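Local structure of sugar ABC transporter substrate-binding protein (Treponema pallidum subsp. pallidum, 5U2P) at residues Glu186-His190 with Ser390-Phe395; Ala196-Leu201 with Ala225-Val229. The protein probably binds a small solute, perhaps a sugar, in the periplasm and delivers it to an ABC transporter for uptake. One frame throughout, in Å; residues are numbered along the deposited sequence.

Both contacts belong to the same lobe of a probable solute-binding protein, and helix 191-214 joins them. Interaction 1 pairs the loop leading into that helix with a loop near the end of the chain; interaction 2 packs the helix against segment 225-229, leading into helix 227-238. Along the chain the order is 186-190, 196-201, 225-229, 390-395, so the long-range contact encloses the shorter one. Their centres lie 15 Å apart and their nearest atoms about 4 Å, without touching. Trp-220 bridges them, meeting Phe-395 of the first and Leu-226 of the second. Residues far apart in sequence thus pack around helix 191-214.

Interaction 1 of 2, residues Glu186-His190 with Ser390-Phe395; sequences ESFPH and SVFPDF
Phe-188 and Asp-394 make the central stacking contact between these two irregular segments. The Asp-394 CB sits over the centre of the Phe-188 ring, 3.5 Å from its centroid and only 9° off the normal, a CH-pi contact. Beyond it the carboxylate runs nearly parallel to the ring, the two planes 7° apart, but displaced past its CE2-CZ rim. With CG anti to the backbone N (chi1 -176°), the acid reaches over that end, where Asp-394 CG stands 3.5 Å from Phe-188 CE2. Arg-247 offers the acid OD1 a long, weak ion pair.

Carbonyls and aromatic edges form a second, reciprocal set. Phe-392 O comes up to the edge of the Phe-188 ring, 3.6 Å from CD1 of Phe-188, while Phe-188 O lies 3.4 Å from CD2 at the edge of the Phe-392 ring.

Pro-189, preceded by a cis peptide bond, supplies the apolar packing. Pro-189 CD meets Phe-392 CB at 3.6 Å, and from another corner of the proline ring Pro-189 CB approaches Phe-395 CD2, at the edge of that ring, at 4.3 Å. Phe-395 also packs edge-to-face with Trp-220 and touches Leu-193.

The polar bonds lie within 390-395 or run to Ala-382, and none joins the two segments directly. Ser-390 OG accepts from Phe-392 N at 3.0 Å in a nearly straight bond and is also hydrogen-bonded to Ala-382 O, so the hydroxyl is gripped twice. Ala-382 bonds the backbone of Phe-188 too, giving both loops a common neighbour.

The result is a cis-proline loop, ending in the N-cap residue His-190 of helix 191-214, laid against a late-chain loop built from an ST turn at Ser-390 and an inverse gamma turn centred on Asp-394.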
loop_
_atom_site.group_PDB
_atom_site.type_symbol
_atom_site.label_atom_id
_atom_site.label_comp_id
_atom_site.label_asym_id
_atom_site.label_seq_id
_atom_site.Cartn_x
_atom_site.Cartn_y
_atom_site.Cartn_z
ATOM N N GLU A 186 13.206 -3.050 -2.732
ATOM C CA GLU A 186 13.963 -2.043 -3.469
ATOM C C GLU A 186 13.802 -0.636 -2.860
ATOM O O GLU A 186 13.996 0.376 -3.550
ATOM C CB GLU A 186 13.503 -2.025 -4.927
ATOM C CG GLU A 186 13.784 -3.310 -5.695
ATOM C CD GLU A 186 15.222 -3.409 -6.147
ATOM O OE1 GLU A 186 16.098 -3.675 -5.296
ATOM O OE2 GLU A 186 15.477 -3.212 -7.356
ATOM N N SER A 187 13.448 -0.570 -1.577
ATOM C CA SER A 187 13.255 0.715 -0.889
ATOM C C SER A 187 13.833 0.736 0.524
ATOM O O SER A 187 14.157 -0.301 1.103
ATOM C CB SER A 187 11.765 1.074 -0.856
ATOM O OG SER A 187 10.968 -0.051 -0.535
ATOM N N PHE A 188 14.045 1.950 1.034
ATOM C CA PHE A 188 14.417 2.167 2.426
ATOM C C PHE A 188 13.311 3.003 3.052
ATOM O O PHE A 188 12.662 3.781 2.360
ATOM C CB PHE A 188 15.771 2.902 2.576
ATOM C CG PHE A 188 16.954 2.136 2.043
ATOM C CD1 PHE A 188 17.996 2.800 1.418
ATOM C CD2 PHE A 188 17.026 0.768 2.179
ATOM C CE1 PHE A 188 19.085 2.103 0.919
ATOM C CE2 PHE A 188 18.110 0.061 1.683
ATOM C CZ PHE A 188 19.140 0.735 1.051
ATOM N N PRO A 189 13.069 2.837 4.356
ATOM C CA PRO A 189 13.602 1.772 5.195
ATOM C C PRO A 189 12.895 0.486 4.800
ATOM O O PRO A 189 11.967 0.550 3.978
ATOM C CB PRO A 189 13.242 2.214 6.615
ATOM C CG PRO A 189 12.017 3.050 6.438
ATOM C CD PRO A 189 12.127 3.703 5.088
ATOM N N HIS A 190 13.331 -0.639 5.345
ATOM C CA HIS A 190 12.633 -1.890 5.097
ATOM C C HIS A 190 11.182 -1.822 5.590
ATOM O O HIS A 190 10.862 -1.097 6.521
ATOM C CB HIS A 190 13.358 -3.054 5.775
ATOM C CG HIS A 190 12.732 -4.367 5.456
ATOM N ND1 HIS A 190 11.803 -4.966 6.279
ATOM C CD2 HIS A 190 12.831 -5.152 4.359
ATOM C CE1 HIS A 190 11.375 -6.081 5.711
ATOM N NE2 HIS A 190 11.981 -6.214 4.542
ATOM N N SER A 390 17.265 6.280 -2.400
ATOM C CA SER A 390 16.171 6.568 -1.474
ATOM C C SER A 390 16.400 7.814 -0.621
ATOM O O SER A 390 17.537 8.148 -0.287
ATOM C CB SER A 390 15.949 5.379 -0.544
ATOM O OG SER A 390 14.895 5.656 0.364
ATOM N N VAL A 391 15.318 8.492 -0.259
ATOM C CA VAL A 391 15.409 9.648 0.639
ATOM C C VAL A 391 15.507 9.213 2.094
ATOM O O VAL A 391 15.725 10.043 2.979
ATOM C CB VAL A 391 14.196 10.605 0.498
ATOM C CG1 VAL A 391 14.092 11.144 -0.919
ATOM C CG2 VAL A 391 12.884 9.906 0.894
ATOM N N PHE A 392 15.351 7.912 2.334
ATOM C CA PHE A 392 15.390 7.367 3.682
ATOM C C PHE A 392 16.647 6.570 3.927
ATOM O O PHE A 392 17.213 5.967 2.997
ATOM C CB PHE A 392 14.168 6.476 3.943
ATOM C CG PHE A 392 12.875 7.242 4.057
ATOM C CD1 PHE A 392 12.730 8.254 5.002
ATOM C CD2 PHE A 392 11.804 6.943 3.235
ATOM C CE1 PHE A 392 11.560 8.960 5.114
ATOM C CE2 PHE A 392 10.620 7.659 3.342
ATOM C CZ PHE A 392 10.497 8.664 4.286
ATOM N N PRO A 393 17.080 6.527 5.191
ATOM C CA PRO A 393 18.284 5.758 5.509
ATOM C C PRO A 393 18.050 4.267 5.515
ATOM O O PRO A 393 16.955 3.819 5.824
ATOM C CB PRO A 393 18.642 6.234 6.927
ATOM C CG PRO A 393 17.828 7.449 7.162
ATOM C CD PRO A 393 16.583 7.250 6.371
ATOM N N ASP A 394 19.087 3.505 5.192
ATOM C CA ASP A 394 19.088 2.070 5.416
ATOM C C ASP A 394 19.462 1.828 6.877
ATOM O O ASP A 394 20.614 1.525 7.193
ATOM C CB ASP A 394 20.072 1.397 4.464
ATOM C CG ASP A 394 20.060 -0.108 4.566
ATOM O OD1 ASP A 394 19.145 -0.671 5.213
ATOM O OD2 ASP A 394 20.962 -0.730 3.971
ATOM N N PHE A 395 18.501 2.035 7.773
ATOM C CA PHE A 395 18.734 1.891 9.205
ATOM C C PHE A 395 19.314 0.531 9.597
ATOM O O PHE A 395 20.144 0.444 10.507
ATOM C CB PHE A 395 17.434 2.124 9.973
ATOM C CG PHE A 395 17.060 3.558 10.102
ATOM C CD1 PHE A 395 17.840 4.414 10.844
ATOM C CD2 PHE A 395 15.907 4.047 9.511
ATOM C CE1 PHE A 395 17.496 5.745 10.974
ATOM C CE2 PHE A 395 15.560 5.369 9.638
ATOM C CZ PHE A 395 16.350 6.220 10.369
#

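Interaction 2 of 2, residues Ala196-Leu201 with Ala225-Val229; sequences AITKVL and ALYPV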
loop_
_atom_site.group_PDB
_atom_site.type_symbol
_atom_site.label_atom_id
_atom_site.label_comp_id
_atom_site.label_asym_id
_atom_site.label_seq_id
_atom_site.Cartn_x
_atom_site.Cartn_y
_atom_site.Cartn_z
ATOM N N ALA A 196 6.183 0.462 11.173
ATOM C CA ALA A 196 6.153 0.961 12.533
ATOM C C ALA A 196 6.299 2.475 12.607
ATOM O O ALA A 196 5.581 3.121 13.371
ATOM C CB ALA A 196 7.235 0.278 13.340
ATOM N N ILE A 197 7.212 3.044 11.819
ATOM C CA ILE A 197 7.391 4.493 11.784
ATOM C C ILE A 197 6.086 5.147 11.331
ATOM O O ILE A 197 5.667 6.185 11.866
ATOM C CB ILE A 197 8.548 4.908 10.837
ATOM C CG1 ILE A 197 9.900 4.493 11.431
ATOM C CG2 ILE A 197 8.531 6.430 10.566
ATOM C CD1 ILE A 197 11.075 4.640 10.482
ATOM N N THR A 198 5.453 4.536 10.341
ATOM C CA THR A 198 4.266 5.127 9.741
ATOM C C THR A 198 3.148 5.160 10.784
ATOM O O THR A 198 2.421 6.166 10.915
ATOM C CB THR A 198 3.835 4.345 8.463
ATOM O OG1 THR A 198 4.853 4.488 7.462
ATOM C CG2 THR A 198 2.517 4.895 7.898
ATOM N N LYS A 199 3.017 4.080 11.543
ATOM C CA LYS A 199 1.952 3.989 12.534
ATOM C C LYS A 199 2.131 4.979 13.690
ATOM O O LYS A 199 1.164 5.568 14.141
ATOM C CB LYS A 199 1.846 2.570 13.079
ATOM C CG LYS A 199 1.240 1.611 12.098
ATOM C CD LYS A 199 1.006 0.257 12.746
ATOM C CE LYS A 199 0.408 -0.701 11.771
ATOM N NZ LYS A 199 -0.384 -1.760 12.471
ATOM N N VAL A 200 3.351 5.155 14.174
ATOM C CA VAL A 200 3.535 6.055 15.311
ATOM C C VAL A 200 3.271 7.495 14.863
ATOM O O VAL A 200 2.704 8.285 15.614
ATOM C CB VAL A 200 4.940 5.912 15.946
ATOM C CG1 VAL A 200 6.039 6.304 14.968
ATOM C CG2 VAL A 200 5.023 6.728 17.233
ATOM N N LEU A 201 3.629 7.823 13.625
ATOM C CA LEU A 201 3.464 9.196 13.123
ATOM C C LEU A 201 2.053 9.521 12.628
ATOM O O LEU A 201 1.651 10.684 12.622
ATOM C CB LEU A 201 4.453 9.476 11.989
ATOM C CG LEU A 201 5.936 9.522 12.377
ATOM C CD1 LEU A 201 6.789 9.697 11.132
ATOM C CD2 LEU A 201 6.233 10.621 13.398
ATOM N N ALA A 225 10.403 10.899 18.040
ATOM C CA ALA A 225 9.205 10.071 18.016
ATOM C C ALA A 225 9.570 8.661 17.562
ATOM O O ALA A 225 8.899 7.697 17.923
ATOM C CB ALA A 225 8.128 10.682 17.099
ATOM N N LEU A 226 10.638 8.560 16.770
ATOM C CA LEU A 226 11.125 7.287 16.231
ATOM C C LEU A 226 11.975 6.487 17.212
ATOM O O LEU A 226 12.307 5.323 16.933
ATOM C CB LEU A 226 11.944 7.535 14.963
ATOM C CG LEU A 226 11.144 7.659 13.665
ATOM C CD1 LEU A 226 9.891 8.438 13.863
ATOM C CD2 LEU A 226 11.968 8.299 12.578
ATOM N N TYR A 227 12.379 7.111 18.325
ATOM C CA TYR A 227 13.239 6.445 19.314
ATOM C C TYR A 227 12.700 5.073 19.771
ATOM O O TYR A 227 13.442 4.073 19.743
ATOM C CB TYR A 227 13.457 7.356 20.528
ATOM C CG TYR A 227 14.242 6.709 21.652
ATOM C CD1 TYR A 227 15.631 6.714 21.648
ATOM C CD2 TYR A 227 13.592 6.105 22.723
ATOM C CE1 TYR A 227 16.355 6.117 22.677
ATOM C CE2 TYR A 227 14.307 5.515 23.761
ATOM C CZ TYR A 227 15.687 5.527 23.730
ATOM O OH TYR A 227 16.393 4.940 24.754
ATOM N N PRO A 228 11.426 5.009 20.195
ATOM C CA PRO A 228 10.920 3.708 20.647
ATOM C C PRO A 228 10.810 2.644 19.554
ATOM O O PRO A 228 11.019 1.476 19.863
ATOM C CB PRO A 228 9.536 4.045 21.227
ATOM C CG PRO A 228 9.187 5.377 20.665
ATOM C CD PRO A 228 10.473 6.094 20.498
ATOM N N VAL A 229 10.504 3.012 18.305
ATOM C CA VAL A 229 10.347 1.991 17.269
ATOM C C VAL A 229 11.713 1.506 16.787
ATOM O O VAL A 229 11.867 0.342 16.409
ATOM C CB VAL A 229 9.504 2.492 16.062
ATOM C CG1 VAL A 229 8.178 3.064 16.550
ATOM C CG2 VAL A 229 10.254 3.519 15.247
#
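Ala-196 O accepts the helical hydrogen bond from Val-200 N at 3.1 Å, and Val-229 CG1, in the conformer given, lies beside the same oxygen at 4.1 Å. Apart from such backbone atoms, the interface is made of aliphatic side chains, and Val-229 touches three residues of the other helix, Ala-196, Ile-197 and Val-200. Its CB meets the Ala-196 CB at 4.2 Å. One branch, CG1, turns to Val-200 CG1; the other, CG2, reaches Ile-197 CG1 at 4.0 Å, those two side chains crossing at about a right angle. Val-200 and Val-229 each occupy two conformers, so their branch contacts describe one of the alternatives.

Ile-197 also packs against Leu-226, three residues before Val-229. With its CG1 anti to the carbonyl carbon (chi1 -70°), that branch lies 4.1 Å from Leu-226 CG, while its CG2 methyl approaches Leu-226 CD1. One turn further on, Leu-201 CD2 touches Ala-225 CB at 4.2 Å and also nears Leu-226 CD1. Leu-226 rests on Trp-220 as well, whereas Leu-209, later in helix 191-214, receives both Ile-197 and Leu-201.

Residues 196, 197, 200 and 201, spaced i, i+1, i+4, i+5, form the apolar stripe of a packing that joins helix 191-214 to segment 225-229, which runs into helix 227-238, within one lobe of the solute-binding fold.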